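Local coordinates for thioredoxin-like fold domain-containing protein (PDB 1Z6M), which is of unknown function but has a thioredoxin-like fold and a CxxC sequence that would be consistent with thiol-disulfide exchange, at residues E33-N36 against Y41-K44; D106-L111 against A117-K122; G156-D161 against R170-K175. One frame throughout, in Å; residues are numbered along the deposited sequence.

Contact 1 of 3, residues E33-N36 against Y41-K44; sequences EFIN and YCRK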
loop_
_atom_site.group_PDB
_atom_site.type_symbol
_atom_site.label_atom_id
_atom_site.label_comp_id
_atom_site.label_asym_id
_atom_site.label_seq_id
_atom_site.Cartn_x
_atom_site.Cartn_y
_atom_site.Cartn_z
ATOM N N GLU A 33 3.136 4.838 0.992
ATOM C CA GLU A 33 1.758 4.359 1.113
ATOM C C GLU A 33 1.705 3.135 2.004
ATOM O O GLU A 33 2.136 2.047 1.599
ATOM C CB GLU A 33 1.180 4.003 -0.270
ATOM C CG GLU A 33 1.356 5.125 -1.271
ATOM C CD GLU A 33 0.916 4.806 -2.681
ATOM O OE1 GLU A 33 -0.091 4.083 -2.902
ATOM O OE2 GLU A 33 1.582 5.333 -3.587
ATOM N N PHE A 34 1.153 3.295 3.203
ATOM C CA PHE A 34 0.886 2.160 4.086
ATOM C C PHE A 34 -0.519 1.668 3.783
ATOM O O PHE A 34 -1.498 2.395 3.968
ATOM C CB PHE A 34 0.979 2.572 5.563
ATOM C CG PHE A 34 2.380 2.815 6.048
ATOM C CD1 PHE A 34 3.000 4.054 5.853
ATOM C CD2 PHE A 34 3.093 1.803 6.694
ATOM C CE1 PHE A 34 4.295 4.287 6.316
ATOM C CE2 PHE A 34 4.381 2.023 7.144
ATOM C CZ PHE A 34 4.986 3.256 6.954
ATOM N N ILE A 35 -0.613 0.438 3.292
ATOM C CA ILE A 35 -1.892 -0.105 2.875
ATOM C C ILE A 35 -2.016 -1.571 3.292
ATOM O O ILE A 35 -1.022 -2.257 3.564
ATOM C CB ILE A 35 -2.136 0.004 1.340
ATOM C CG1 ILE A 35 -1.097 -0.792 0.568
ATOM C CG2 ILE A 35 -2.208 1.481 0.863
ATOM C CD1 ILE A 35 -1.486 -0.992 -0.899
ATOM N N ASN A 36 -3.253 -2.046 3.340
ATOM C CA ASN A 36 -3.514 -3.474 3.446
ATOM C C ASN A 36 -4.491 -3.798 2.322
ATOM O O ASN A 36 -5.500 -3.111 2.148
ATOM C CB ASN A 36 -4.084 -3.821 4.831
ATOM C CG ASN A 36 -4.381 -5.303 4.991
ATOM O OD1 ASN A 36 -5.247 -5.839 4.310
ATOM N ND2 ASN A 36 -3.663 -5.968 5.900
ATOM N N TYR A 41 -10.963 0.873 2.256
ATOM C CA TYR A 41 -10.541 2.270 2.221
ATOM C C TYR A 41 -9.268 2.362 1.376
ATOM O O TYR A 41 -9.102 3.291 0.592
ATOM C CB TYR A 41 -10.315 2.816 3.635
ATOM C CG TYR A 41 -11.527 2.766 4.535
ATOM C CD1 TYR A 41 -11.931 1.570 5.123
ATOM C CD2 TYR A 41 -12.252 3.922 4.823
ATOM C CE1 TYR A 41 -13.029 1.521 5.971
ATOM C CE2 TYR A 41 -13.358 3.881 5.663
ATOM C CZ TYR A 41 -13.738 2.677 6.234
ATOM O OH TYR A 41 -14.812 2.605 7.081
ATOM N N CYS A 42 -8.387 1.375 1.519
ATOM C CA CYS A 42 -7.206 1.262 0.659
ATOM C C CYS A 42 -7.620 1.017 -0.789
ATOM O O CYS A 42 -7.017 1.574 -1.701
ATOM C CB CYS A 42 -6.274 0.157 1.128
ATOM S SG CYS A 42 -5.510 0.509 2.709
ATOM N N ARG A 43 -8.659 0.202 -0.998
ATOM C CA ARG A 43 -9.201 -0.003 -2.347
ATOM C C ARG A 43 -9.639 1.322 -2.976
ATOM O O ARG A 43 -9.336 1.594 -4.145
ATOM C CB ARG A 43 -10.356 -1.016 -2.352
ATOM C CG ARG A 43 -10.973 -1.266 -3.732
ATOM C CD ARG A 43 -12.111 -2.298 -3.686
ATOM N NE ARG A 43 -13.210 -1.831 -2.840
ATOM C CZ ARG A 43 -14.252 -2.561 -2.457
ATOM N NH1 ARG A 43 -14.394 -3.809 -2.862
ATOM N NH2 ARG A 43 -15.161 -2.012 -1.667
ATOM N N LYS A 44 -10.349 2.146 -2.205
ATOM C CA LYS A 44 -10.805 3.458 -2.656
ATOM C C LYS A 44 -9.614 4.344 -3.012
ATOM O O LYS A 44 -9.595 4.986 -4.065
ATOM C CB LYS A 44 -11.672 4.117 -1.576
ATOM C CG LYS A 44 -12.193 5.508 -1.923
ATOM C CD LYS A 44 -13.278 5.470 -2.990
ATOM C CE LYS A 44 -13.672 6.860 -3.479
ATOM N NZ LYS A 44 -14.296 7.705 -2.426
#

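Contact 2 of 3, residues D106-L111 against A117-K122; sequences DEWGNL and ATYAEK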
loop_
_atom_site.group_PDB
_atom_site.type_symbol
_atom_site.label_atom_id
_atom_site.label_comp_id
_atom_site.label_asym_id
_atom_site.label_seq_id
_atom_site.Cartn_x
_atom_site.Cartn_y
_atom_site.Cartn_z
ATOM N N ASP A 106 -13.719 -8.452 -2.771
ATOM C CA ASP A 106 -14.917 -9.036 -2.160
ATOM C C ASP A 106 -15.019 -10.546 -2.336
ATOM O O ASP A 106 -15.738 -11.207 -1.587
ATOM C CB ASP A 106 -16.174 -8.348 -2.678
ATOM C CG ASP A 106 -16.181 -6.870 -2.371
ATOM O OD1 ASP A 106 -16.026 -6.512 -1.185
ATOM O OD2 ASP A 106 -16.316 -6.075 -3.317
ATOM N N GLU A 107 -14.298 -11.076 -3.319
ATOM C CA GLU A 107 -14.292 -12.510 -3.610
ATOM C C GLU A 107 -13.438 -13.281 -2.627
ATOM O O GLU A 107 -13.856 -14.328 -2.145
ATOM C CB GLU A 107 -13.816 -12.786 -5.039
ATOM C CG GLU A 107 -14.791 -12.301 -6.100
ATOM C CD GLU A 107 -14.351 -12.616 -7.524
ATOM O OE1 GLU A 107 -13.436 -13.454 -7.730
ATOM O OE2 GLU A 107 -14.948 -12.041 -8.458
ATOM N N TRP A 108 -12.234 -12.786 -2.346
ATOM C CA TRP A 108 -11.321 -13.501 -1.444
ATOM C C TRP A 108 -11.339 -12.926 -0.024
ATOM O O TRP A 108 -10.921 -13.598 0.930
ATOM C CB TRP A 108 -9.888 -13.525 -2.008
ATOM C CG TRP A 108 -9.325 -12.165 -2.294
ATOM C CD1 TRP A 108 -9.298 -11.521 -3.501
ATOM C CD2 TRP A 108 -8.689 -11.283 -1.353
ATOM N NE1 TRP A 108 -8.694 -10.287 -3.367
ATOM C CE2 TRP A 108 -8.325 -10.114 -2.057
ATOM C CE3 TRP A 108 -8.413 -11.364 0.020
ATOM C CZ2 TRP A 108 -7.696 -9.033 -1.433
ATOM C CZ3 TRP A 108 -7.781 -10.287 0.642
ATOM C CH2 TRP A 108 -7.429 -9.143 -0.085
ATOM N N GLY A 109 -11.856 -11.708 0.128
ATOM C CA GLY A 109 -11.735 -10.982 1.396
ATOM C C GLY A 109 -12.513 -11.573 2.551
ATOM O O GLY A 109 -12.251 -11.255 3.705
ATOM N N ASN A 110 -13.457 -12.452 2.233
ATOM C CA ASN A 110 -14.328 -13.079 3.236
ATOM C C ASN A 110 -14.078 -14.576 3.407
ATOM O O ASN A 110 -14.884 -15.293 4.006
ATOM C CB ASN A 110 -15.793 -12.805 2.892
ATOM C CG ASN A 110 -16.074 -11.319 2.741
ATOM O OD1 ASN A 110 -16.344 -10.817 1.639
ATOM N ND2 ASN A 110 -15.953 -10.595 3.843
ATOM N N LEU A 111 -12.956 -15.052 2.881
ATOM C CA LEU A 111 -12.616 -16.465 2.960
ATOM C C LEU A 111 -11.789 -16.764 4.207
ATOM O O LEU A 111 -11.269 -15.852 4.860
ATOM C CB LEU A 111 -11.858 -16.904 1.706
ATOM C CG LEU A 111 -12.556 -16.685 0.359
ATOM C CD1 LEU A 111 -11.639 -17.114 -0.767
ATOM C CD2 LEU A 111 -13.886 -17.420 0.283
ATOM N N ALA A 117 -5.208 -18.157 0.607
ATOM C CA ALA A 117 -4.006 -18.703 -0.021
ATOM C C ALA A 117 -4.336 -19.490 -1.290
ATOM O O ALA A 117 -3.692 -19.317 -2.333
ATOM C CB ALA A 117 -3.229 -19.574 0.980
ATOM N N THR A 118 -5.359 -20.335 -1.206
ATOM C CA THR A 118 -5.799 -21.130 -2.342
ATOM C C THR A 118 -6.266 -20.218 -3.473
ATOM O O THR A 118 -5.946 -20.457 -4.629
ATOM C CB THR A 118 -6.908 -22.108 -1.901
ATOM O OG1 THR A 118 -6.360 -23.004 -0.923
ATOM C CG2 THR A 118 -7.446 -22.926 -3.078
ATOM N N TYR A 119 -7.000 -19.167 -3.128
ATOM C CA TYR A 119 -7.459 -18.198 -4.123
ATOM C C TYR A 119 -6.275 -17.493 -4.793
ATOM O O TYR A 119 -6.256 -17.319 -6.017
ATOM C CB TYR A 119 -8.392 -17.176 -3.475
ATOM C CG TYR A 119 -9.100 -16.269 -4.460
ATOM C CD1 TYR A 119 -10.409 -16.530 -4.858
ATOM C CD2 TYR A 119 -8.458 -15.148 -4.998
ATOM C CE1 TYR A 119 -11.065 -15.692 -5.753
ATOM C CE2 TYR A 119 -9.099 -14.312 -5.894
ATOM C CZ TYR A 119 -10.399 -14.588 -6.270
ATOM O OH TYR A 119 -11.017 -13.748 -7.168
ATOM N N ALA A 120 -5.285 -17.091 -4.005
ATOM C CA ALA A 120 -4.093 -16.457 -4.580
ATOM C C ALA A 120 -3.422 -17.380 -5.593
ATOM O O ALA A 120 -3.009 -16.941 -6.668
ATOM C CB ALA A 120 -3.108 -16.033 -3.491
ATOM N N GLU A 121 -3.354 -18.660 -5.252
ATOM C CA GLU A 121 -2.673 -19.652 -6.070
ATOM C C GLU A 121 -3.493 -20.057 -7.285
ATOM O O GLU A 121 -2.987 -20.037 -8.414
ATOM C CB GLU A 121 -2.317 -20.871 -5.211
ATOM C CG GLU A 121 -1.235 -20.536 -4.194
ATOM C CD GLU A 121 -1.184 -21.468 -2.995
ATOM O OE1 GLU A 121 -1.887 -22.503 -2.968
ATOM O OE2 GLU A 121 -0.411 -21.155 -2.067
ATOM N N LYS A 122 -4.753 -20.417 -7.063
ATOM C CA LYS A 122 -5.585 -21.005 -8.119
ATOM C C LYS A 122 -6.355 -19.977 -8.941
ATOM O O LYS A 122 -6.550 -20.165 -10.145
ATOM C CB LYS A 122 -6.555 -22.022 -7.523
ATOM C CG LYS A 122 -5.867 -23.242 -6.939
ATOM C CD LYS A 122 -6.851 -24.328 -6.572
ATOM C CE LYS A 122 -6.123 -25.553 -6.040
ATOM N NZ LYS A 122 -7.043 -26.703 -5.815
#

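Contact 3 of 3, residues G156-D161 against R170-K175; sequences GEYIFD and RGYIEK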
loop_
_atom_site.group_PDB
_atom_site.type_symbol
_atom_site.label_atom_id
_atom_site.label_comp_id
_atom_site.label_asym_id
_atom_site.label_seq_id
_atom_site.Cartn_x
_atom_site.Cartn_y
_atom_site.Cartn_z
ATOM N N GLY A 156 6.400 13.807 2.230
ATOM C CA GLY A 156 7.091 14.751 3.109
ATOM C C GLY A 156 6.354 14.892 4.429
ATOM O O GLY A 156 6.129 13.899 5.124
ATOM N N GLU A 157 5.975 16.115 4.771
ATOM C CA GLU A 157 5.214 16.357 6.015
ATOM C C GLU A 157 3.710 16.140 5.858
ATOM O O GLU A 157 3.015 16.148 6.840
ATOM C CB GLU A 157 5.489 17.759 6.579
ATOM C CG GLU A 157 6.814 17.893 7.350
ATOM C CD GLU A 157 6.805 17.280 8.766
ATOM O OE1 GLU A 157 7.689 17.644 9.566
ATOM O OE2 GLU A 157 5.951 16.427 9.085
ATOM N N TYR A 158 3.244 15.963 4.633
ATOM C CA TYR A 158 1.817 15.845 4.340
ATOM C C TYR A 158 1.330 14.416 4.540
ATOM O O TYR A 158 1.876 13.482 3.945
ATOM C CB TYR A 158 1.540 16.336 2.916
ATOM C CG TYR A 158 1.943 17.774 2.747
ATOM C CD1 TYR A 158 3.139 18.111 2.121
ATOM C CD2 TYR A 158 1.150 18.799 3.262
ATOM C CE1 TYR A 158 3.526 19.445 1.984
ATOM C CE2 TYR A 158 1.524 20.131 3.132
ATOM C CZ TYR A 158 2.716 20.446 2.491
ATOM O OH TYR A 158 3.115 21.759 2.354
ATOM N N ILE A 159 0.327 14.250 5.398
ATOM C CA ILE A 159 -0.191 12.945 5.782
ATOM C C ILE A 159 -1.680 12.939 5.448
ATOM O O ILE A 159 -2.426 13.812 5.894
ATOM C CB ILE A 159 -0.015 12.722 7.300
ATOM C CG1 ILE A 159 1.454 12.847 7.719
ATOM C CG2 ILE A 159 -0.573 11.370 7.718
ATOM C CD1 ILE A 159 1.645 13.119 9.213
ATOM N N PHE A 160 -2.116 11.983 4.635
ATOM C CA PHE A 160 -3.499 11.973 4.189
ATOM C C PHE A 160 -3.960 10.539 3.973
ATOM O O PHE A 160 -3.204 9.599 4.207
ATOM C CB PHE A 160 -3.687 12.857 2.938
ATOM C CG PHE A 160 -2.748 12.531 1.810
ATOM C CD1 PHE A 160 -3.153 11.676 0.787
ATOM C CD2 PHE A 160 -1.471 13.095 1.757
ATOM C CE1 PHE A 160 -2.298 11.379 -0.274
ATOM C CE2 PHE A 160 -0.613 12.802 0.715
ATOM C CZ PHE A 160 -1.024 11.951 -0.311
ATOM N N ASP A 161 -5.203 10.365 3.542
ATOM C CA ASP A 161 -5.759 9.024 3.351
ATOM C C ASP A 161 -6.718 9.038 2.172
ATOM O O ASP A 161 -6.661 9.933 1.330
ATOM C CB ASP A 161 -6.442 8.540 4.643
ATOM C CG ASP A 161 -7.605 9.426 5.071
ATOM O OD1 ASP A 161 -8.089 10.216 4.249
ATOM O OD2 ASP A 161 -8.053 9.295 6.227
ATOM N N ARG A 170 -2.798 16.361 -6.309
ATOM C CA ARG A 170 -1.975 17.196 -7.177
ATOM C C ARG A 170 -1.236 18.260 -6.381
ATOM O O ARG A 170 -0.056 18.449 -6.567
ATOM C CB ARG A 170 -2.847 17.914 -8.198
ATOM C CG ARG A 170 -3.340 17.094 -9.325
ATOM C CD ARG A 170 -3.984 17.981 -10.416
ATOM N NE ARG A 170 -5.423 18.084 -10.249
ATOM C CZ ARG A 170 -6.110 19.191 -9.969
ATOM N NH1 ARG A 170 -5.518 20.364 -9.797
ATOM N NH2 ARG A 170 -7.419 19.106 -9.842
ATOM N N GLY A 171 -1.954 18.934 -5.490
ATOM C CA GLY A 171 -1.363 19.976 -4.648
ATOM C C GLY A 171 -0.185 19.436 -3.850
ATOM O O GLY A 171 0.876 20.049 -3.826
ATOM N N TYR A 172 -0.367 18.281 -3.204
ATOM C CA TYR A 172 0.714 17.696 -2.397
ATOM C C TYR A 172 1.917 17.291 -3.250
ATOM O O TYR A 172 3.060 17.440 -2.832
ATOM C CB TYR A 172 0.241 16.471 -1.616
ATOM C CG TYR A 172 -0.831 16.708 -0.583
ATOM C CD1 TYR A 172 -0.733 17.748 0.349
ATOM C CD2 TYR A 172 -1.936 15.866 -0.513
ATOM C CE1 TYR A 172 -1.733 17.943 1.310
ATOM C CE2 TYR A 172 -2.924 16.049 0.440
ATOM C CZ TYR A 172 -2.823 17.085 1.344
ATOM O OH TYR A 172 -3.813 17.255 2.288
ATOM N N ILE A 173 1.660 16.769 -4.442
ATOM C CA ILE A 173 2.733 16.364 -5.344
ATOM C C ILE A 173 3.539 17.580 -5.802
ATOM O O ILE A 173 4.768 17.521 -5.894
ATOM C CB ILE A 173 2.185 15.556 -6.547
ATOM C CG1 ILE A 173 1.670 14.196 -6.066
ATOM C CG2 ILE A 173 3.255 15.370 -7.633
ATOM C CD1 ILE A 173 0.827 13.474 -7.090
ATOM N N GLU A 174 2.840 18.684 -6.051
ATOM C CA GLU A 174 3.464 19.908 -6.550
ATOM C C GLU A 174 4.009 20.792 -5.427
ATOM O O GLU A 174 4.562 21.860 -5.706
ATOM C CB GLU A 174 2.482 20.695 -7.432
ATOM C CG GLU A 174 2.041 19.957 -8.694
ATOM C CD GLU A 174 3.197 19.584 -9.609
ATOM O OE1 GLU A 174 4.052 20.454 -9.891
ATOM O OE2 GLU A 174 3.241 18.422 -10.064
ATOM N N LYS A 175 3.832 20.287 -4.166
ATOM C CA LYS A 175 4.613 20.793 -3.163
ATOM C C LYS A 175 3.901 20.765 -1.747
ATOM O O LYS A 175 2.804 21.294 -1.640
ATOM C CB LYS A 175 5.141 22.154 -3.527
ATOM C CG LYS A 175 6.062 22.813 -2.547
ATOM C CD LYS A 175 6.591 24.097 -3.193
ATOM C CE LYS A 175 5.526 25.175 -3.294
ATOM N NZ LYS A 175 6.065 26.466 -3.884
#

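Contact 1 of 3, residues E33-N36 against Y41-K44
Cys42 turns its thiol back beside its own backbone N (chi1 -67°), which directs SG at the last residue of strand 29-35; there Ile35, with CG1 wedged between N and the carbonyl carbon (chi1 62°), places its CG2 branch beside the sulfur. The sulfur lies against the root of Ile35, 3.7 Å from both CA and CB, and CG2 approaches it at 3.9 Å. One step further on, where the strand gives way to loop, Asn36 N donates a hydrogen bond to Cys42 SG. At 3.5 Å between N and SG, with an angle of 163° at the hydrogen, it has a usual length for a sulfur acceptor and is nearly straight. Cys42 CB also lies 3.5 Å from Asn36 O, packing the root of the cysteine on the strand-end carbonyl. The touching residues are all buried, and the thiol is thus bedded on main-chain atoms and an aliphatic root. Asn36 itself is tied down by its side chain: OD1 accepts a bond from Arg38 N and ND2 donates to Phe69 O, so the loop leading towards the helix is held at its start. Cys42 also touches Val150. Strand 29-35 and helix 40-58 belong to a beta-alpha-beta unit, and Cys42, with Cys39, fits a CxxC at the start of a helix; the arrangement resembles the thioredoxin active-site corner, where the second cysteine is the buried one.

Contact 2 of 3, residues D106-L111 against A117-K122
Trp108 sets its CB over one face of the Tyr119 ring, a CH-pi contact with CB 3.9 Å from the ring centroid and 19° off the normal, displaced towards the rim. The two side chains cross nearly at right angles: Trp108 CD1 comes to 3.7 Å from Tyr119 CE2, and the plane of the five-membered ring is inclined at 47° to that of the phenol. Trp108 reaches this place with CG lodged between its backbone N and carbonyl carbon, while Tyr119 swings out from its helix with CG trans to N, so that the phenol reaches across to the 105-108 helix. At the far end of the ring, Tyr119 OH donates a short hydrogen bond to Glu107 OE1, 2.5 Å away. The carboxylate plane is steeply turned against the ring, and the hydroxyl meets OE1 on its anti side, tilted 35° out of the carboxylate plane. Glu107 CB also packs against the hydroxyl, 3.6 Å from Tyr119 OH. Near the root of the tyrosine, Leu111 CD1 lies 4.2 Å from Tyr119 CB. Leu111 is brought round by the type I turn from Trp108, closed by the bond from Leu111 N to Trp108 O. The indole NE1 looks to another partner, Met101 O. Through these side chains the short helix 105-108 and the turn after it pack on helix 113-123, while Met82 of helix 77-83 touches both Trp108 and Tyr119, joining three helices of the helical part of the chain.

Contact 3 of 3, residues G156-D161 against R170-K175
An aromatic cluster joins an edge strand, 158-160, to the closing helix 166-173: Tyr158 and Phe160, two residues apart and therefore on the same side of the strand, receive Tyr172 from the helix. Tyr172 and Phe160 make an offset stack, with centroids 4.7 Å apart and planes only 14° from parallel. The side chains run antiparallel alongside one another, so overlap is partial: the CD2-CE2 side of the Tyr172 ring comes over the Phe160 face, CD2 standing 3.5 Å above that plane near the rim, and Tyr172 CE2 lies 3.5 Å from Phe160 CD2. Phe160 presents its ring with CG held between the backbone N and the carbonyl carbon (chi1 53°), bringing the face round to the helix. The other side of the tyrosine, CD1-CE1, meets Tyr158. Here the rings are oblique, 35° apart in plane, with centroids 5.2 Å apart; Tyr158 CD2 lies 3.6 Å from Tyr172 CE1, and Tyr158 CB is 3.7 Å from Tyr172 CD1. Tyr172 is thus engaged along both flanks of its ring. Further along the Tyr158 ring, CE1 rests 4.0 Å from Lys175 C, at the chain terminus, so the strand tyrosine also touches the C-terminus. The contact is apolar and aromatic in character, buried at Phe160 and more exposed towards Tyr158 and Lys175. Strand 158-160 runs antiparallel to strand 152-155, whose Ile155 touches both Phe160 and Tyr172, while Phe160 also reaches Trp45 of helix 40-58; the cluster therefore lies where the last helix packs on the edge of the sheet and next to that helix.

How the contacts relate
The centre of contact 1, which holds Cys42 of the CxxC and so perhaps part of a redox site, lies about 5 Å from the chain's centre; contacts 2 and 3 lie on opposite sides of that centre, their own centres about 34 Å apart. Contact 2 is about 18 Å from contact 1 between centres, yet the two touch: Arg43 NH1 makes a salt bridge to Asp106 OD2 at 3.0 Å. Arg38, the partner of the Asn36 side chain, also bonds through NE to Gly109 O. Contact 3, about 16 Å from contact 1 between centres and about 6 Å between nearest atoms, shares its sheet, and Trp45, hydrogen-bonded through NE1 to Glu33 OE1, links the two.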